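Local structure of D-mannonate dehydratase (Streptococcus suis, 3BDK) at residues A301-M311 with D349-F357; H137-L147 with P329-G337. The protein probably catalyses the dehydration of D-mannonate to 2-dehydro-3-deoxy-D-gluconate, using ferrous iron or manganese, in the pentose and glucuronate interconversion pathway. One frame throughout, in Å; residues are numbered along the deposited sequence.

Contact 1: A301-M311 with D349-F357; sequences AHLSQAGDIDM and DRALGATYF
H302 lays one face of its imidazole over the backbone of G353, whose CA sits 3.3 Å from H302 ND1. With a glycine at this turn of the helix the ring can come down directly on the main chain; its CG lies anti to the carbonyl carbon (chi1 -62°), which sends the imidazole toward the helix. H302 CE1 lies 3.5 Å from the carbonyl O of D349. F357 meets the same imidazole at an angle: its CE2 is 3.8 Å from H302 CD2, which lies in the plane of the phenyl ring, and the two ring planes stand 81° apart. In this TIM barrel of the xylose isomerase type, the contact sets the loop between strand 296-299 and helix 311-320 against the late helix 348-368. Y356 reaches from that helix into the loop. With CG anti to its backbone N (chi1 167°), the phenol passes the H302-L303 peptide and crosses L303, whose CD1 is 3.8 Å from Y356 CE1. At its end, Y356 OH accepts a hydrogen bond from S304 N at 3.3 Å, and the hydroxyl also bonds to E362 of the second subunit. S304 OG accepts from M311 N at 3.1 Å and has its strongest polar partner in the same E362. M311 completes the patch as a Met-aromatic contact, its SD at the edge of the F357 ring and 5.3 Å from the centroid.

Contact 2: H137-L147 with P329-G337; sequences HHPLPDGSTSL and PDHGRRIWG. With MN (manganese (II) ion), chain D; DNO (D-mannose), chain C.
The hairpin formed by strands 135-139 and 145-150 meets the loop that follows strand 327-328 and carries two residues of the active site. One antiparallel, hydrogen-bonded bridge joins them: R334 N donates to T145 O over 2.8 Å. R333 and R334 then leave for different parts of the hairpin. R333, bent at chi2 and chi3, crosses L140 (CD1 to R333 CG 3.7 Å) and brings its guanidinium to the turn. There R333 NH2 forms a salt bridge with D142 OD2 at 2.6 Å, though as a hydrogen bond it is weak and bent; carboxylate and guanidinium planes stand 52° apart. S144 OG receives weak bonds from NE and NH2 of R333. D142 OD1 accepts from S144 N, making an Asx turn, and also from S144 OG; R333 NH2 also bonds to A41 O of the second subunit, and I335 CG2 covers one guanidinium face. R334 keeps CG anti to its backbone N (chi1 -169°) and runs beside T145 before its NE comes to the edge of the H137 ring, 3.2 Å from H137 CE1; its NH1 bonds to T340 O. Nearer the pocket, L147 CD1 packs on H331 CD2 at 3.4 Å, and H331 turns a ring edge to O1 of the bound D-mannose. D330 OD2 binds manganese at 2.5 Å; H219 and H286 complete the protein ligands, a metal-and-sugar site at the C-terminal ends of barrel strands, as in xylose isomerase-like TIM barrels.

Overall arrangement
Followed from the N terminus, the chain lays down three barrel strands, turns through the hairpin of 137-147, adds three more barrel strands, and reaches 301-311 after strand 296-299. It then enters the metal-binding loop 329-337, where contact 2 closes a loop of 181 intervening residues. Helix 348-368 follows, and its segment 349-357 folds back on 301-311, closing contact 1 over only 37 residues. The segments alternate, so the two contacts cross rather than nest. They meet directly through the salt bridge of D349 OD1 with R333 NH1, 2.8 Å long. Together they tie the hairpin, the active-site loop and the late helix into one region, which also touches the second subunit.

Contact 1: A301-M311 with D349-F357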
loop_
_atom_site.group_PDB
_atom_site.type_symbol
_atom_site.label_atom_id
_atom_site.label_comp_id
_atom_site.label_asym_id
_atom_site.label_seq_id
_atom_site.Cartn_x
_atom_site.Cartn_y
_atom_site.Cartn_z
ATOM N N ALA A 301 -8.274 -7.560 3.519
ATOM C CA ALA A 301 -7.296 -6.565 3.086
ATOM C C ALA A 301 -7.612 -5.278 3.816
ATOM O O ALA A 301 -8.747 -5.066 4.226
ATOM C CB ALA A 301 -7.417 -6.357 1.585
ATOM N N HIS A 302 -6.625 -4.403 3.969
ATOM C CA HIS A 302 -6.848 -3.207 4.761
ATOM C C HIS A 302 -7.838 -2.265 4.084
ATOM O O HIS A 302 -8.607 -1.622 4.742
ATOM C CB HIS A 302 -5.525 -2.527 5.092
ATOM C CG HIS A 302 -4.606 -3.383 5.921
ATOM N ND1 HIS A 302 -3.742 -4.301 5.364
ATOM C CD2 HIS A 302 -4.439 -3.473 7.263
ATOM C CE1 HIS A 302 -3.076 -4.911 6.327
ATOM N NE2 HIS A 302 -3.476 -4.428 7.487
ATOM N N LEU A 303 -7.790 -2.195 2.766
ATOM C CA LEU A 303 -8.752 -1.485 1.948
ATOM C C LEU A 303 -10.174 -1.627 2.503
ATOM O O LEU A 303 -10.636 -2.745 2.759
ATOM C CB LEU A 303 -8.679 -2.038 0.513
ATOM C CG LEU A 303 -9.493 -1.320 -0.556
ATOM C CD1 LEU A 303 -9.013 0.138 -0.737
ATOM C CD2 LEU A 303 -9.475 -2.066 -1.869
ATOM N N SER A 304 -10.856 -0.493 2.669
ATOM C CA SER A 304 -12.182 -0.439 3.292
ATOM C C SER A 304 -13.208 -1.388 2.662
ATOM O O SER A 304 -13.739 -2.275 3.341
ATOM C CB SER A 304 -12.720 0.994 3.280
ATOM O OG SER A 304 -11.838 1.850 3.974
ATOM N N GLN A 305 -13.482 -1.181 1.372
ATOM C CA GLN A 305 -14.431 -1.985 0.621
ATOM C C GLN A 305 -14.150 -3.510 0.676
ATOM O O GLN A 305 -14.976 -4.298 0.227
ATOM C CB GLN A 305 -14.463 -1.506 -0.845
ATOM C CG GLN A 305 -15.763 -0.796 -1.313
ATOM C CD GLN A 305 -16.218 -1.261 -2.740
ATOM O OE1 GLN A 305 -15.429 -1.270 -3.708
ATOM N NE2 GLN A 305 -17.496 -1.670 -2.849
ATOM N N ALA A 306 -12.999 -3.923 1.209
ATOM C CA ALA A 306 -12.674 -5.348 1.330
ATOM C C ALA A 306 -13.303 -5.942 2.591
ATOM O O ALA A 306 -13.519 -7.175 2.677
ATOM C CB ALA A 306 -11.160 -5.577 1.323
ATOM N N GLY A 307 -13.593 -5.048 3.542
ATOM C CA GLY A 307 -14.168 -5.390 4.820
ATOM C C GLY A 307 -15.330 -4.487 5.217
ATOM O O GLY A 307 -16.019 -3.923 4.366
ATOM N N ASP A 308 -15.527 -4.352 6.529
ATOM C CA ASP A 308 -16.685 -3.708 7.100
ATOM C C ASP A 308 -16.329 -2.372 7.753
ATOM O O ASP A 308 -17.206 -1.660 8.226
ATOM C CB ASP A 308 -17.357 -4.657 8.109
ATOM C CG ASP A 308 -18.029 -5.865 7.439
ATOM O OD1 ASP A 308 -17.820 -6.090 6.212
ATOM O OD2 ASP A 308 -18.769 -6.612 8.128
ATOM N N ILE A 309 -15.050 -2.013 7.762
ATOM C CA ILE A 309 -14.618 -0.779 8.403
ATOM C C ILE A 309 -14.259 0.303 7.404
ATOM O O ILE A 309 -13.581 0.056 6.409
ATOM C CB ILE A 309 -13.395 -1.020 9.299
ATOM C CG1 ILE A 309 -13.686 -2.122 10.308
ATOM C CG2 ILE A 309 -12.968 0.272 10.024
ATOM C CD1 ILE A 309 -12.405 -2.815 10.832
ATOM N N ASP A 310 -14.714 1.515 7.668
ATOM C CA ASP A 310 -14.342 2.646 6.840
ATOM C C ASP A 310 -13.074 3.247 7.420
ATOM O O ASP A 310 -13.120 4.157 8.266
ATOM C CB ASP A 310 -15.462 3.673 6.796
ATOM C CG ASP A 310 -15.213 4.770 5.785
ATOM O OD1 ASP A 310 -16.203 5.460 5.454
ATOM O OD2 ASP A 310 -14.055 4.950 5.318
ATOM N N MET A 311 -11.950 2.710 6.947
ATOM C CA MET A 311 -10.599 3.109 7.353
ATOM C C MET A 311 -10.330 4.565 7.112
ATOM O O MET A 311 -9.480 5.159 7.796
ATOM C CB MET A 311 -9.545 2.295 6.618
ATOM C CG MET A 311 -9.450 0.867 7.117
ATOM S SD MET A 311 -9.329 0.668 8.931
ATOM C CE MET A 311 -8.775 -1.033 8.986
ATOM N N ASP A 349 1.358 -8.372 2.760
ATOM C CA ASP A 349 0.079 -7.670 2.985
ATOM C C ASP A 349 0.167 -6.642 4.115
ATOM O O ASP A 349 -0.464 -5.594 4.072
ATOM C CB ASP A 349 -1.075 -8.635 3.215
ATOM C CG ASP A 349 -2.415 -8.008 2.892
ATOM O OD1 ASP A 349 -2.487 -7.261 1.886
ATOM O OD2 ASP A 349 -3.398 -8.258 3.637
ATOM N N ARG A 350 0.991 -6.933 5.111
ATOM C CA ARG A 350 1.237 -5.981 6.172
ATOM C C ARG A 350 1.778 -4.688 5.547
ATOM O O ARG A 350 1.234 -3.603 5.760
ATOM C CB ARG A 350 2.196 -6.596 7.168
ATOM C CG ARG A 350 1.749 -6.479 8.600
ATOM C CD ARG A 350 1.948 -7.783 9.401
ATOM N NE ARG A 350 3.298 -8.365 9.344
ATOM C CZ ARG A 350 4.373 -7.879 9.970
ATOM N NH1 ARG A 350 4.296 -6.766 10.686
ATOM N NH2 ARG A 350 5.538 -8.500 9.867
ATOM N N ALA A 351 2.808 -4.801 4.715
ATOM C CA ALA A 351 3.350 -3.602 4.029
ATOM C C ALA A 351 2.336 -2.928 3.098
ATOM O O ALA A 351 2.156 -1.700 3.170
ATOM C CB ALA A 351 4.625 -3.923 3.313
ATOM N N LEU A 352 1.643 -3.719 2.266
ATOM C CA LEU A 352 0.573 -3.175 1.401
ATOM C C LEU A 352 -0.445 -2.348 2.185
ATOM O O LEU A 352 -0.926 -1.313 1.692
ATOM C CB LEU A 352 -0.128 -4.259 0.563
ATOM C CG LEU A 352 0.670 -4.950 -0.558
ATOM C CD1 LEU A 352 -0.114 -6.069 -1.169
ATOM C CD2 LEU A 352 1.103 -3.998 -1.659
ATOM N N GLY A 353 -0.765 -2.802 3.397
ATOM C CA GLY A 353 -1.553 -2.017 4.340
ATOM C C GLY A 353 -0.892 -0.692 4.693
ATOM O O GLY A 353 -1.501 0.378 4.551
ATOM N N ALA A 354 0.356 -0.749 5.139
ATOM C CA ALA A 354 1.043 0.465 5.570
ATOM C C ALA A 354 1.005 1.567 4.503
ATOM O O ALA A 354 0.563 2.697 4.775
ATOM C CB ALA A 354 2.450 0.146 5.981
ATOM N N THR A 355 1.424 1.249 3.277
ATOM C CA THR A 355 1.445 2.266 2.205
ATOM C C THR A 355 0.042 2.765 1.861
ATOM O O THR A 355 -0.141 3.942 1.470
ATOM C CB THR A 355 2.164 1.772 0.933
ATOM O OG1 THR A 355 1.508 0.606 0.407
ATOM C CG2 THR A 355 3.605 1.416 1.240
ATOM N N TYR A 356 -0.952 1.897 2.024
ATOM C CA TYR A 356 -2.351 2.324 1.898
ATOM C C TYR A 356 -2.719 3.348 2.990
ATOM O O TYR A 356 -3.487 4.310 2.736
ATOM C CB TYR A 356 -3.281 1.109 1.951
ATOM C CG TYR A 356 -4.752 1.405 2.150
ATOM C CD1 TYR A 356 -5.470 2.124 1.222
ATOM C CD2 TYR A 356 -5.426 0.909 3.257
ATOM C CE1 TYR A 356 -6.826 2.379 1.411
ATOM C CE2 TYR A 356 -6.783 1.132 3.457
ATOM C CZ TYR A 356 -7.484 1.863 2.534
ATOM O OH TYR A 356 -8.828 2.087 2.733
ATOM N N PHE A 357 -2.179 3.149 4.193
ATOM C CA PHE A 357 -2.396 4.121 5.278
ATOM C C PHE A 357 -1.612 5.424 5.076
ATOM O O PHE A 357 -2.138 6.499 5.335
ATOM C CB PHE A 357 -2.194 3.490 6.669
ATOM C CG PHE A 357 -3.297 2.557 7.053
ATOM C CD1 PHE A 357 -4.530 3.052 7.461
ATOM C CD2 PHE A 357 -3.133 1.186 6.944
ATOM C CE1 PHE A 357 -5.578 2.196 7.766
ATOM C CE2 PHE A 357 -4.169 0.318 7.249
ATOM C CZ PHE A 357 -5.393 0.821 7.657
#

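Contact 2: H137-L147 with P329-G337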
loop_
_atom_site.group_PDB
_atom_site.type_symbol
_atom_site.label_atom_id
_atom_site.label_comp_id
_atom_site.label_asym_id
_atom_site.label_seq_id
_atom_site.Cartn_x
_atom_site.Cartn_y
_atom_site.Cartn_z
ATOM N N HIS A 137 -5.976 -20.136 7.477
ATOM C CA HIS A 137 -5.792 -19.977 6.035
ATOM C C HIS A 137 -7.174 -20.032 5.403
ATOM O O HIS A 137 -7.446 -20.919 4.582
ATOM C CB HIS A 137 -4.944 -21.116 5.451
ATOM C CG HIS A 137 -3.630 -21.311 6.141
ATOM N ND1 HIS A 137 -2.613 -20.376 6.094
ATOM C CD2 HIS A 137 -3.169 -22.331 6.903
ATOM C CE1 HIS A 137 -1.584 -20.814 6.799
ATOM N NE2 HIS A 137 -1.898 -21.996 7.304
ATOM N N HIS A 138 -8.060 -19.122 5.799
ATOM C CA HIS A 138 -9.407 -19.131 5.237
ATOM C C HIS A 138 -9.365 -18.403 3.910
ATOM O O HIS A 138 -8.791 -17.309 3.839
ATOM C CB HIS A 138 -10.419 -18.470 6.179
ATOM C CG HIS A 138 -11.817 -18.985 6.017
ATOM N ND1 HIS A 138 -12.144 -20.313 6.179
ATOM C CD2 HIS A 138 -12.974 -18.351 5.716
ATOM C CE1 HIS A 138 -13.437 -20.478 5.973
ATOM N NE2 HIS A 138 -13.967 -19.299 5.701
ATOM N N PRO A 139 -9.925 -19.021 2.849
ATOM C CA PRO A 139 -9.914 -18.398 1.501
ATOM C C PRO A 139 -10.685 -17.088 1.406
ATOM O O PRO A 139 -11.739 -16.950 2.004
ATOM C CB PRO A 139 -10.558 -19.471 0.580
ATOM C CG PRO A 139 -10.446 -20.782 1.371
ATOM C CD PRO A 139 -10.549 -20.359 2.843
ATOM N N LEU A 140 -10.119 -16.133 0.672
ATOM C CA LEU A 140 -10.798 -14.898 0.273
ATOM C C LEU A 140 -11.154 -14.968 -1.233
ATOM O O LEU A 140 -10.561 -15.762 -1.969
ATOM C CB LEU A 140 -9.916 -13.673 0.587
ATOM C CG LEU A 140 -9.825 -13.266 2.068
ATOM C CD1 LEU A 140 -8.621 -12.390 2.327
ATOM C CD2 LEU A 140 -11.062 -12.549 2.530
ATOM N N PRO A 141 -12.136 -14.158 -1.686
ATOM C CA PRO A 141 -12.544 -14.067 -3.098
ATOM C C PRO A 141 -11.417 -13.902 -4.102
ATOM O O PRO A 141 -11.522 -14.435 -5.202
ATOM C CB PRO A 141 -13.424 -12.833 -3.119
ATOM C CG PRO A 141 -14.060 -12.851 -1.796
ATOM C CD PRO A 141 -12.972 -13.284 -0.842
ATOM N N ASP A 142 -10.354 -13.186 -3.759
ATOM C CA ASP A 142 -9.277 -12.984 -4.728
ATOM C C ASP A 142 -8.264 -14.141 -4.778
ATOM O O ASP A 142 -7.243 -14.049 -5.489
ATOM C CB ASP A 142 -8.585 -11.616 -4.543
ATOM C CG ASP A 142 -7.827 -11.498 -3.223
ATOM O OD1 ASP A 142 -7.591 -12.521 -2.562
ATOM O OD2 ASP A 142 -7.468 -10.366 -2.838
ATOM N N GLY A 143 -8.535 -15.211 -4.015
ATOM C CA GLY A 143 -7.652 -16.406 -3.983
ATOM C C GLY A 143 -6.572 -16.394 -2.902
ATOM O O GLY A 143 -5.977 -17.437 -2.620
ATOM N N SER A 144 -6.313 -15.223 -2.293
ATOM C CA SER A 144 -5.434 -15.097 -1.093
ATOM C C SER A 144 -6.104 -15.739 0.109
ATOM O O SER A 144 -7.257 -16.171 -0.001
ATOM C CB SER A 144 -5.123 -13.636 -0.782
ATOM O OG SER A 144 -6.255 -12.948 -0.287
ATOM N N THR A 145 -5.411 -15.826 1.245
ATOM C CA THR A 145 -6.014 -16.429 2.450
ATOM C C THR A 145 -5.809 -15.577 3.696
ATOM O O THR A 145 -4.848 -14.811 3.776
ATOM C CB THR A 145 -5.465 -17.842 2.752
ATOM O OG1 THR A 145 -4.113 -17.746 3.215
ATOM C CG2 THR A 145 -5.539 -18.759 1.535
ATOM N N SER A 146 -6.703 -15.714 4.675
ATOM C CA SER A 146 -6.629 -14.888 5.888
ATOM C C SER A 146 -7.245 -15.568 7.118
ATOM O O SER A 146 -7.933 -16.582 7.004
ATOM C CB SER A 146 -7.287 -13.527 5.662
ATOM O OG SER A 146 -8.705 -13.656 5.648
ATOM N N LEU A 147 -6.981 -15.018 8.294
ATOM C CA LEU A 147 -7.472 -15.615 9.529
ATOM C C LEU A 147 -8.968 -15.376 9.655
ATOM O O LEU A 147 -9.470 -14.294 9.349
ATOM C CB LEU A 147 -6.770 -15.010 10.745
ATOM C CG LEU A 147 -5.276 -14.724 10.705
ATOM C CD1 LEU A 147 -4.861 -14.140 12.036
ATOM C CD2 LEU A 147 -4.504 -15.998 10.460
ATOM N N PRO A 329 -0.332 -1.127 10.944
ATOM C CA PRO A 329 -0.974 -2.220 10.205
ATOM C C PRO A 329 -0.853 -3.549 10.942
ATOM O O PRO A 329 0.234 -4.125 10.998
ATOM C CB PRO A 329 -0.178 -2.267 8.900
ATOM C CG PRO A 329 1.165 -1.748 9.266
ATOM C CD PRO A 329 0.929 -0.698 10.315
ATOM N N ASP A 330 -1.961 -4.026 11.499
ATOM C CA ASP A 330 -2.015 -5.365 12.075
ATOM C C ASP A 330 -2.044 -6.432 10.986
ATOM O O ASP A 330 -1.612 -6.195 9.858
ATOM C CB ASP A 330 -3.235 -5.507 12.985
ATOM C CG ASP A 330 -2.886 -6.090 14.340
ATOM O OD1 ASP A 330 -1.902 -6.855 14.425
ATOM O OD2 ASP A 330 -3.595 -5.785 15.322
ATOM N N HIS A 331 -2.558 -7.608 11.332
ATOM C CA HIS A 331 -2.402 -8.789 10.492
ATOM C C HIS A 331 -2.552 -8.440 9.016
ATOM O O HIS A 331 -3.248 -7.488 8.661
ATOM C CB HIS A 331 -3.418 -9.864 10.884
ATOM C CG HIS A 331 -3.464 -10.143 12.354
ATOM N ND1 HIS A 331 -3.744 -9.169 13.288
ATOM C CD2 HIS A 331 -3.268 -11.288 13.050
ATOM C CE1 HIS A 331 -3.717 -9.702 14.497
ATOM N NE2 HIS A 331 -3.431 -10.985 14.381
ATOM N N GLY A 332 -1.896 -9.215 8.158
ATOM C CA GLY A 332 -2.170 -9.182 6.735
ATOM C C GLY A 332 -2.571 -10.539 6.190
ATOM O O GLY A 332 -2.410 -11.559 6.859
ATOM N N ARG A 333 -3.096 -10.550 4.969
ATOM C CA ARG A 333 -3.364 -11.796 4.261
ATOM C C ARG A 333 -2.072 -12.545 3.954
ATOM O O ARG A 333 -0.992 -11.953 3.924
ATOM C CB ARG A 333 -4.134 -11.522 2.967
ATOM C CG ARG A 333 -5.438 -10.768 3.169
ATOM C CD ARG A 333 -5.550 -9.592 2.213
ATOM N NE ARG A 333 -5.734 -10.027 0.830
ATOM C CZ ARG A 333 -5.047 -9.545 -0.201
ATOM N NH1 ARG A 333 -4.128 -8.609 -0.009
ATOM N NH2 ARG A 333 -5.281 -9.998 -1.425
ATOM N N ARG A 334 -2.190 -13.849 3.726
ATOM C CA ARG A 334 -1.107 -14.623 3.130
ATOM C C ARG A 334 -1.138 -14.534 1.609
ATOM O O ARG A 334 -1.920 -15.222 0.952
ATOM C CB ARG A 334 -1.187 -16.085 3.573
ATOM C CG ARG A 334 0.036 -16.911 3.211
ATOM C CD ARG A 334 -0.136 -18.364 3.627
ATOM N NE ARG A 334 -0.155 -18.517 5.079
ATOM C CZ ARG A 334 0.859 -18.202 5.878
ATOM N NH1 ARG A 334 1.981 -17.713 5.366
ATOM N NH2 ARG A 334 0.754 -18.376 7.187
ATOM N N ILE A 335 -0.283 -13.682 1.053
ATOM C CA ILE A 335 -0.162 -13.550 -0.400
ATOM C C ILE A 335 1.274 -13.720 -0.912
ATOM O O ILE A 335 2.239 -13.530 -0.170
ATOM C CB ILE A 335 -0.819 -12.257 -0.982
ATOM C CG1 ILE A 335 0.170 -11.087 -1.067
ATOM C CG2 ILE A 335 -2.117 -11.897 -0.261
ATOM C CD1 ILE A 335 0.397 -10.347 0.158
ATOM N N TRP A 336 1.379 -14.091 -2.191
ATOM C CA TRP A 336 2.639 -14.164 -2.929
ATOM C C TRP A 336 3.605 -15.217 -2.392
ATOM O O TRP A 336 4.807 -14.975 -2.346
ATOM C CB TRP A 336 3.348 -12.806 -2.989
ATOM C CG TRP A 336 2.532 -11.655 -3.429
ATOM C CD1 TRP A 336 1.399 -11.682 -4.188
ATOM C CD2 TRP A 336 2.814 -10.271 -3.177
ATOM N NE1 TRP A 336 0.943 -10.404 -4.405
ATOM C CE2 TRP A 336 1.793 -9.518 -3.795
ATOM C CE3 TRP A 336 3.823 -9.598 -2.473
ATOM C CZ2 TRP A 336 1.742 -8.132 -3.718
ATOM C CZ3 TRP A 336 3.778 -8.227 -2.401
ATOM C CH2 TRP A 336 2.742 -7.505 -3.018
ATOM N N GLY A 337 3.064 -16.366 -1.987
ATOM C CA GLY A 337 3.866 -17.499 -1.535
ATOM C C GLY A 337 4.614 -17.290 -0.227
ATOM O O GLY A 337 5.549 -18.043 0.082
HETATM MN MN MN D . -3.259 -6.935 17.464
HETATM C C1 DNO C . -3.500 -11.148 18.053
HETATM C C2 DNO C . -2.215 -10.405 17.653
HETATM C C3 DNO C . -0.888 -11.113 18.073
HETATM C C4 DNO C . -0.604 -11.500 19.561
HETATM C C5 DNO C . -1.042 -10.535 20.704
HETATM C C6 DNO C . -0.110 -10.708 21.910
HETATM O O1 DNO C . -4.592 -10.796 17.602
HETATM O O2 DNO C . -2.262 -9.041 18.109
HETATM O O3 DNO C . 0.203 -10.303 17.644
HETATM O O4 DNO C . -1.083 -12.830 19.805
HETATM O O5 DNO C . -1.028 -9.149 20.326
HETATM O O6 DNO C . -0.714 -11.598 22.852
#